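Local coordinates for protein insecticyanin-A (Manduca sexta, PDB 1Z24) that binds the bile pigment biliverdin IX gamma and, as a blue lipocalin mixed with carotenes, gives hornworms their green camouflage colour, at residues 62-71 / 174-184. Numbering follows the deposited sequence.
Sequences VSNGVKEYME and ACQYSTTYSLT. With BLV (biliverdin IX gamma chromophore), chain B.
Gly65 O takes Ser178 N at 2.8 Å, in the carbonyl plane, and adds weak bonds from Thr179 N and Ser178 OG, so three donors converge on a single carbonyl within the type I' turn from Ser63 to Val66. From there the strands run parallel, 23° apart: Lys67 N gives to Thr179 O at 2.7 Å and its own O receives Tyr181 N, then Tyr69 N and O pair with Tyr181 O and Leu183 N. The Tyr177 ring lies across Lys67, whose CB sits over a ring face 3.8 Å from its centroid, and the bent chain continues along the ring to place NZ in a weak bond with Tyr177 OH. Tyr69, with CG between its backbone N and carbonyl carbon (chi1 64°), leans its ring over the neighbouring strand, one face on Ser182 CA; the ring also meets that of Tyr58, planes about 25° apart. A serine in place of Tyr69 would probably uncover the backbone at Ser182 and take from Tyr58 the ring it meets. Thr184 OG1 accepts Glu71 N at 2.9 Å. Met70 SD lies 3.4 Å from BLV C1D, and Leu183 CD1 packs on Met70 CG. Strand 179-182 thus adds in parallel to strand 66-76 of the otherwise antiparallel lipocalin barrel, beside its biliverdin pocket.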
ATOM      1  N   VAL A  62     -17.711  24.657  15.023  1.00 25.00           N
ATOM      2  CA  VAL A  62     -19.030  25.037  15.451  1.00 28.71           C
ATOM      3  C   VAL A  62     -20.104  23.962  15.168  1.00 38.80           C
ATOM      4  O   VAL A  62     -20.260  23.436  14.047  1.00 28.96           O
ATOM      5  CB  VAL A  62     -19.452  26.408  14.803  1.00 42.30           C
ATOM      6  CG1 VAL A  62     -20.820  26.875  15.294  1.00 30.45           C
ATOM      7  CG2 VAL A  62     -18.454  27.546  15.086  1.00 27.03           C
ATOM      8  N   SER A  63     -20.871  23.656  16.215  1.00 30.77           N
ATOM      9  CA  SER A  63     -21.966  22.706  16.151  1.00 43.42           C
ATOM     10  C   SER A  63     -23.145  23.420  16.781  1.00 28.95           C
ATOM     11  O   SER A  63     -23.050  23.848  17.929  1.00 38.47           O
ATOM     12  CB  SER A  63     -21.671  21.343  16.819  1.00 31.63           C
ATOM     13  OG  SER A  63     -20.329  21.011  16.460  1.00 62.05           O
ATOM     14  N   ASN A  64     -24.213  23.588  16.011  1.00 50.71           N
ATOM     15  CA  ASN A  64     -25.444  24.231  16.452  1.00 74.34           C
ATOM     16  C   ASN A  64     -25.289  25.471  17.279  1.00 33.39           C
ATOM     17  O   ASN A  64     -25.864  25.557  18.356  1.00 45.06           O
ATOM     18  CB  ASN A  64     -26.346  23.277  17.270  1.00 73.53           C
ATOM     19  CG  ASN A  64     -26.517  21.948  16.554  1.00100.00           C
ATOM     20  OD1 ASN A  64     -26.059  20.823  16.974  1.00 82.05           O
ATOM     21  ND2 ASN A  64     -27.190  22.108  15.420  1.00100.00           N
ATOM     22  N   GLY A  65     -24.538  26.429  16.773  1.00 34.56           N
ATOM     23  CA  GLY A  65     -24.372  27.670  17.492  1.00 34.38           C
ATOM     24  C   GLY A  65     -23.368  27.644  18.595  1.00 49.36           C
ATOM     25  O   GLY A  65     -23.121  28.645  19.254  1.00 42.16           O
ATOM     26  N   VAL A  66     -22.786  26.503  18.789  1.00 33.20           N
ATOM     27  CA  VAL A  66     -21.806  26.424  19.836  1.00 27.49           C
ATOM     28  C   VAL A  66     -20.430  26.198  19.295  1.00 32.02           C
ATOM     29  O   VAL A  66     -20.196  25.339  18.421  1.00 34.29           O
ATOM     30  CB  VAL A  66     -22.074  25.230  20.697  1.00 40.66           C
ATOM     31  CG1 VAL A  66     -21.000  25.255  21.800  1.00 29.19           C
ATOM     32  CG2 VAL A  66     -23.499  25.454  21.187  1.00 30.13           C
ATOM     33  N   LYS A  67     -19.531  26.969  19.847  1.00 33.38           N
ATOM     34  CA  LYS A  67     -18.205  26.823  19.405  1.00 35.69           C
ATOM     35  C   LYS A  67     -17.474  25.940  20.332  1.00 33.22           C
ATOM     36  O   LYS A  67     -17.155  26.357  21.441  1.00 33.03           O
ATOM     37  CB  LYS A  67     -17.429  28.118  19.322  1.00 33.57           C
ATOM     38  CG  LYS A  67     -16.149  28.025  18.503  1.00 24.98           C
ATOM     39  CD  LYS A  67     -14.921  28.728  19.042  1.00 33.62           C
ATOM     40  CE  LYS A  67     -14.864  30.240  19.227  1.00 41.35           C
ATOM     41  NZ  LYS A  67     -13.862  30.919  18.360  1.00 91.96           N
ATOM     42  N   GLU A  68     -17.184  24.745  19.854  1.00 27.16           N
ATOM     43  CA  GLU A  68     -16.421  23.829  20.674  1.00 24.24           C
ATOM     44  C   GLU A  68     -14.936  23.896  20.347  1.00 28.12           C
ATOM     45  O   GLU A  68     -14.488  23.961  19.163  1.00 39.95           O
ATOM     46  CB  GLU A  68     -16.930  22.410  20.590  1.00 33.93           C
ATOM     47  CG  GLU A  68     -18.384  22.365  20.965  1.00 36.73           C
ATOM     48  CD  GLU A  68     -18.954  21.005  20.684  1.00 39.73           C
ATOM     49  OE1 GLU A  68     -18.267  20.064  20.343  1.00 47.69           O
ATOM     50  OE2 GLU A  68     -20.240  20.935  20.819  1.00100.00           O
ATOM     51  N   TYR A  69     -14.145  23.869  21.431  1.00 21.35           N
ATOM     52  CA  TYR A  69     -12.735  23.937  21.201  1.00 25.71           C
ATOM     53  C   TYR A  69     -11.907  23.043  22.100  1.00 24.17           C
ATOM     54  O   TYR A  69     -12.400  22.490  23.087  1.00 28.89           O
ATOM     55  CB  TYR A  69     -12.304  25.385  21.258  1.00 28.67           C
ATOM     56  CG  TYR A  69     -12.519  25.930  22.610  1.00 31.93           C
ATOM     57  CD1 TYR A  69     -11.408  25.979  23.455  1.00 31.56           C
ATOM     58  CD2 TYR A  69     -13.778  26.396  23.028  1.00 43.04           C
ATOM     59  CE1 TYR A  69     -11.542  26.509  24.741  1.00 26.90           C
ATOM     60  CE2 TYR A  69     -13.935  26.936  24.311  1.00 31.69           C
ATOM     61  CZ  TYR A  69     -12.802  26.981  25.146  1.00 33.54           C
ATOM     62  OH  TYR A  69     -12.878  27.491  26.419  1.00 44.53           O
ATOM     63  N   MET A  70     -10.633  22.904  21.718  1.00 21.39           N
ATOM     64  CA  MET A  70      -9.683  22.078  22.449  1.00 26.10           C
ATOM     65  C   MET A  70      -8.361  22.781  22.479  1.00 38.08           C
ATOM     66  O   MET A  70      -7.924  23.328  21.461  1.00 33.88           O
ATOM     67  CB  MET A  70      -9.336  20.837  21.609  1.00 20.00           C
ATOM     68  CG  MET A  70     -10.493  19.947  21.297  1.00 24.41           C
ATOM     69  SD  MET A  70     -10.140  18.770  19.960  1.00 31.94           S
ATOM     70  CE  MET A  70      -9.215  17.476  20.743  1.00 22.60           C
ATOM     71  N   GLU A  71      -7.725  22.750  23.634  1.00 28.47           N
ATOM     72  CA  GLU A  71      -6.426  23.369  23.791  1.00 24.87           C
ATOM     73  C   GLU A  71      -5.401  22.313  24.137  1.00 32.16           C
ATOM     74  O   GLU A  71      -5.677  21.473  24.992  1.00 28.16           O
ATOM     75  CB  GLU A  71      -6.467  24.423  24.896  1.00 33.93           C
ATOM     76  CG  GLU A  71      -7.628  25.421  24.675  1.00 70.49           C
ATOM     77  CD  GLU A  71      -7.560  26.669  25.541  1.00 54.79           C
ATOM     78  OE1 GLU A  71      -7.103  27.690  25.113  1.00 58.95           O
ATOM     79  OE2 GLU A  71      -8.004  26.541  26.777  1.00 60.08           O
ATOM     80  N   ALA A 174     -22.179  29.607   9.011  1.00 29.89           N
ATOM     81  CA  ALA A 174     -21.529  28.421   9.541  1.00 31.53           C
ATOM     82  C   ALA A 174     -20.632  28.719  10.697  1.00 31.52           C
ATOM     83  O   ALA A 174     -20.539  27.983  11.672  1.00 29.24           O
ATOM     84  CB  ALA A 174     -20.632  27.853   8.464  1.00 40.56           C
ATOM     85  N   CYS A 175     -19.932  29.808  10.582  1.00 35.62           N
ATOM     86  CA  CYS A 175     -19.023  30.082  11.654  1.00 22.82           C
ATOM     87  C   CYS A 175     -19.590  30.816  12.829  1.00 42.69           C
ATOM     88  O   CYS A 175     -18.895  31.071  13.816  1.00 23.20           O
ATOM     89  CB  CYS A 175     -17.927  30.982  11.079  1.00 28.26           C
ATOM     90  SG  CYS A 175     -16.872  30.061   9.959  1.00 32.32           S
ATOM     91  N   GLN A 176     -20.840  31.173  12.718  1.00 33.98           N
ATOM     92  CA  GLN A 176     -21.475  31.920  13.780  1.00 35.03           C
ATOM     93  C   GLN A 176     -21.723  31.105  15.018  1.00 33.17           C
ATOM     94  O   GLN A 176     -22.130  29.941  14.931  1.00 36.79           O
ATOM     95  CB  GLN A 176     -22.867  32.180  13.212  1.00 50.44           C
ATOM     96  CG  GLN A 176     -23.844  33.205  13.822  1.00 49.96           C
ATOM     97  CD  GLN A 176     -24.685  33.616  12.574  1.00100.00           C
ATOM     98  OE1 GLN A 176     -24.420  34.658  11.903  1.00100.00           O
ATOM     99  NE2 GLN A 176     -25.641  32.743  12.158  1.00100.00           N
ATOM    100  N   TYR A 177     -21.503  31.715  16.171  1.00 30.60           N
ATOM    101  CA  TYR A 177     -21.776  30.993  17.396  1.00 55.98           C
ATOM    102  C   TYR A 177     -22.243  31.920  18.494  1.00 44.13           C
ATOM    103  O   TYR A 177     -21.757  33.029  18.616  1.00 39.53           O
ATOM    104  CB  TYR A 177     -20.673  30.118  17.927  1.00 33.84           C
ATOM    105  CG  TYR A 177     -19.458  30.947  18.176  1.00 27.85           C
ATOM    106  CD1 TYR A 177     -19.202  31.488  19.446  1.00 30.66           C
ATOM    107  CD2 TYR A 177     -18.569  31.175  17.119  1.00 25.15           C
ATOM    108  CE1 TYR A 177     -18.045  32.237  19.655  1.00 30.24           C
ATOM    109  CE2 TYR A 177     -17.404  31.916  17.321  1.00 26.47           C
ATOM    110  CZ  TYR A 177     -17.162  32.449  18.589  1.00 27.44           C
ATOM    111  OH  TYR A 177     -16.034  33.186  18.768  1.00 52.58           O
ATOM    112  N   SER A 178     -23.186  31.460  19.303  1.00 44.13           N
ATOM    113  CA  SER A 178     -23.690  32.273  20.390  1.00 55.19           C
ATOM    114  C   SER A 178     -22.925  31.945  21.649  1.00 45.76           C
ATOM    115  O   SER A 178     -22.804  32.759  22.558  1.00 41.74           O
ATOM    116  CB  SER A 178     -25.141  31.988  20.624  1.00 44.36           C
ATOM    117  OG  SER A 178     -25.235  30.610  20.991  1.00100.00           O
ATOM    118  N   THR A 179     -22.386  30.736  21.704  1.00 61.92           N
ATOM    119  CA  THR A 179     -21.642  30.362  22.884  1.00 55.69           C
ATOM    120  C   THR A 179     -20.533  29.381  22.589  1.00 47.96           C
ATOM    121  O   THR A 179     -20.545  28.781  21.511  1.00 54.10           O
ATOM    122  CB  THR A 179     -22.610  29.791  23.923  1.00 59.68           C
ATOM    123  OG1 THR A 179     -21.968  29.718  25.187  1.00100.00           O
ATOM    124  CG2 THR A 179     -23.075  28.432  23.424  1.00 37.15           C
ATOM    125  N   THR A 180     -19.606  29.239  23.584  1.00 46.13           N
ATOM    126  CA  THR A 180     -18.439  28.356  23.548  1.00 36.31           C
ATOM    127  C   THR A 180     -18.384  27.192  24.534  1.00 40.77           C
ATOM    128  O   THR A 180     -19.117  27.069  25.501  1.00 44.16           O
ATOM    129  CB  THR A 180     -17.173  29.104  23.600  1.00 28.57           C
ATOM    130  OG1 THR A 180     -16.839  29.330  24.916  1.00 41.32           O
ATOM    131  CG2 THR A 180     -17.366  30.387  22.868  1.00 32.09           C
ATOM    132  N   TYR A 181     -17.483  26.293  24.284  1.00 38.90           N
ATOM    133  CA  TYR A 181     -17.385  25.173  25.187  1.00 33.09           C
ATOM    134  C   TYR A 181     -16.106  24.466  24.935  1.00 26.93           C
ATOM    135  O   TYR A 181     -15.793  24.093  23.793  1.00 33.10           O
ATOM    136  CB  TYR A 181     -18.560  24.272  25.014  1.00 36.27           C
ATOM    137  CG  TYR A 181     -18.443  22.972  25.703  1.00 52.28           C
ATOM    138  CD1 TYR A 181     -18.928  22.871  27.002  1.00 52.85           C
ATOM    139  CD2 TYR A 181     -17.888  21.844  25.098  1.00 62.80           C
ATOM    140  CE1 TYR A 181     -18.870  21.672  27.711  1.00 50.70           C
ATOM    141  CE2 TYR A 181     -17.829  20.635  25.796  1.00 42.39           C
ATOM    142  CZ  TYR A 181     -18.318  20.546  27.104  1.00100.00           C
ATOM    143  OH  TYR A 181     -18.278  19.359  27.815  1.00 43.83           O
ATOM    144  N   SER A 182     -15.383  24.327  26.026  1.00 27.11           N
ATOM    145  CA  SER A 182     -14.101  23.669  26.021  1.00 26.10           C
ATOM    146  C   SER A 182     -14.212  22.150  26.121  1.00 47.49           C
ATOM    147  O   SER A 182     -14.641  21.627  27.123  1.00 27.16           O
ATOM    148  CB  SER A 182     -13.358  24.036  27.291  1.00 26.73           C
ATOM    149  OG  SER A 182     -12.025  23.531  27.235  1.00 32.73           O
ATOM    150  N   LEU A 183     -13.811  21.433  25.099  1.00 31.93           N
ATOM    151  CA  LEU A 183     -13.885  19.998  25.169  1.00 33.78           C
ATOM    152  C   LEU A 183     -12.802  19.448  26.066  1.00 24.58           C
ATOM    153  O   LEU A 183     -12.969  18.407  26.658  1.00 29.96           O
ATOM    154  CB  LEU A 183     -13.713  19.358  23.770  1.00 25.05           C
ATOM    155  CG  LEU A 183     -14.819  19.784  22.804  1.00 33.49           C
ATOM    156  CD1 LEU A 183     -14.409  19.425  21.446  1.00 21.59           C
ATOM    157  CD2 LEU A 183     -16.086  19.018  23.090  1.00 26.75           C
ATOM    158  N   THR A 184     -11.665  20.131  26.122  1.00 28.19           N
ATOM    159  CA  THR A 184     -10.519  19.714  26.935  1.00 25.51           C
ATOM    160  C   THR A 184     -10.711  20.285  28.317  1.00 36.50           C
ATOM    161  O   THR A 184     -11.520  21.152  28.513  1.00 27.37           O
ATOM    162  CB  THR A 184      -9.143  20.145  26.328  1.00 22.57           C
ATOM    163  OG1 THR A 184      -9.247  21.479  25.782  1.00 27.91           O
ATOM    164  CG2 THR A 184      -8.789  19.270  25.099  1.00 19.98           C
TER
HETATM  165  NA  BLV B 195      -7.866  14.204  14.595  1.00 24.15           N
HETATM  166  C1A BLV B 195      -8.000  12.924  15.017  1.00 24.98           C
HETATM  167  C2A BLV B 195      -6.828  12.102  14.763  1.00 28.95           C
HETATM  168  C3A BLV B 195      -5.927  12.932  14.165  1.00 17.72           C
HETATM  169  C4A BLV B 195      -6.596  14.242  14.057  1.00 21.30           C
HETATM  170  CMA BLV B 195      -4.496  12.617  13.586  1.00  8.95           C
HETATM  171  OA  BLV B 195      -9.005  12.523  15.564  1.00 24.83           O
HETATM  172  CAA BLV B 195      -6.698  10.661  15.049  1.00 21.36           C
HETATM  173  CBA BLV B 195      -7.485  10.020  13.945  1.00 20.54           C
HETATM  174  CGA BLV B 195      -7.606   8.524  14.232  1.00 26.58           C
HETATM  175  O1A BLV B 195      -6.933   7.710  13.661  1.00 21.39           O
HETATM  176  O2A BLV B 195      -8.366   8.163  15.075  1.00 28.06           O
HETATM  177  CHB BLV B 195      -5.996  15.347  13.455  1.00 24.83           C
HETATM  178  NB  BLV B 195      -7.677  17.099  13.745  1.00 22.06           N
HETATM  179  C1B BLV B 195      -6.570  16.563  13.123  1.00 23.55           C
HETATM  180  C2B BLV B 195      -6.065  17.456  12.109  1.00 18.21           C
HETATM  181  C3B BLV B 195      -6.875  18.515  12.127  1.00 32.10           C
HETATM  182  C4B BLV B 195      -7.900  18.278  13.150  1.00 32.87           C
HETATM  183  CMB BLV B 195      -4.849  17.224  11.226  1.00 18.64           C
HETATM  184  CAB BLV B 195      -6.773  19.721  11.243  1.00 30.14           C
HETATM  185  CBB BLV B 195      -7.986  20.173  10.786  1.00 27.45           C
HETATM  186  CHC BLV B 195      -8.893  19.210  13.480  1.00 19.54           C
HETATM  187  NC  BLV B 195     -10.315  18.189  15.156  1.00 23.44           N
HETATM  188  C1C BLV B 195      -9.824  19.254  14.478  1.00 32.16           C
HETATM  189  C2C BLV B 195     -10.458  20.508  14.919  1.00 21.57           C
HETATM  190  C3C BLV B 195     -11.329  20.272  15.903  1.00 33.68           C
HETATM  191  C4C BLV B 195     -11.241  18.765  16.064  1.00 24.84           C
HETATM  192  CMC BLV B 195     -10.089  21.825  14.423  1.00 22.62           C
HETATM  193  CAC BLV B 195     -12.282  21.158  16.730  1.00 26.95           C
HETATM  194  CBC BLV B 195     -12.685  20.774  17.965  1.00 20.73           C
HETATM  195  CHD BLV B 195     -12.067  17.984  16.946  1.00 28.77           C
HETATM  196  ND  BLV B 195     -10.428  16.235  17.549  1.00 25.23           N
HETATM  197  C1D BLV B 195     -11.711  16.846  17.643  1.00 32.09           C
HETATM  198  C2D BLV B 195     -12.560  16.096  18.619  1.00 31.24           C
HETATM  199  C3D BLV B 195     -11.806  15.051  19.103  1.00 38.77           C
HETATM  200  C4D BLV B 195     -10.519  15.174  18.441  1.00 32.57           C
HETATM  201  CMD BLV B 195     -13.980  16.373  19.009  1.00 24.53           C
HETATM  202  OD  BLV B 195      -9.600  14.419  18.653  1.00 27.26           O
HETATM  203  CAD BLV B 195     -12.218  14.046  20.104  1.00 21.94           C
HETATM  204  CBD BLV B 195     -11.591  14.421  21.433  1.00 20.54           C
HETATM  205  CGD BLV B 195     -11.795  13.286  22.502  1.00 35.73           C
HETATM  206  O1D BLV B 195     -12.712  13.344  23.259  1.00 31.02           O
HETATM  207  O2D BLV B 195     -11.049  12.327  22.562  1.00 29.54           O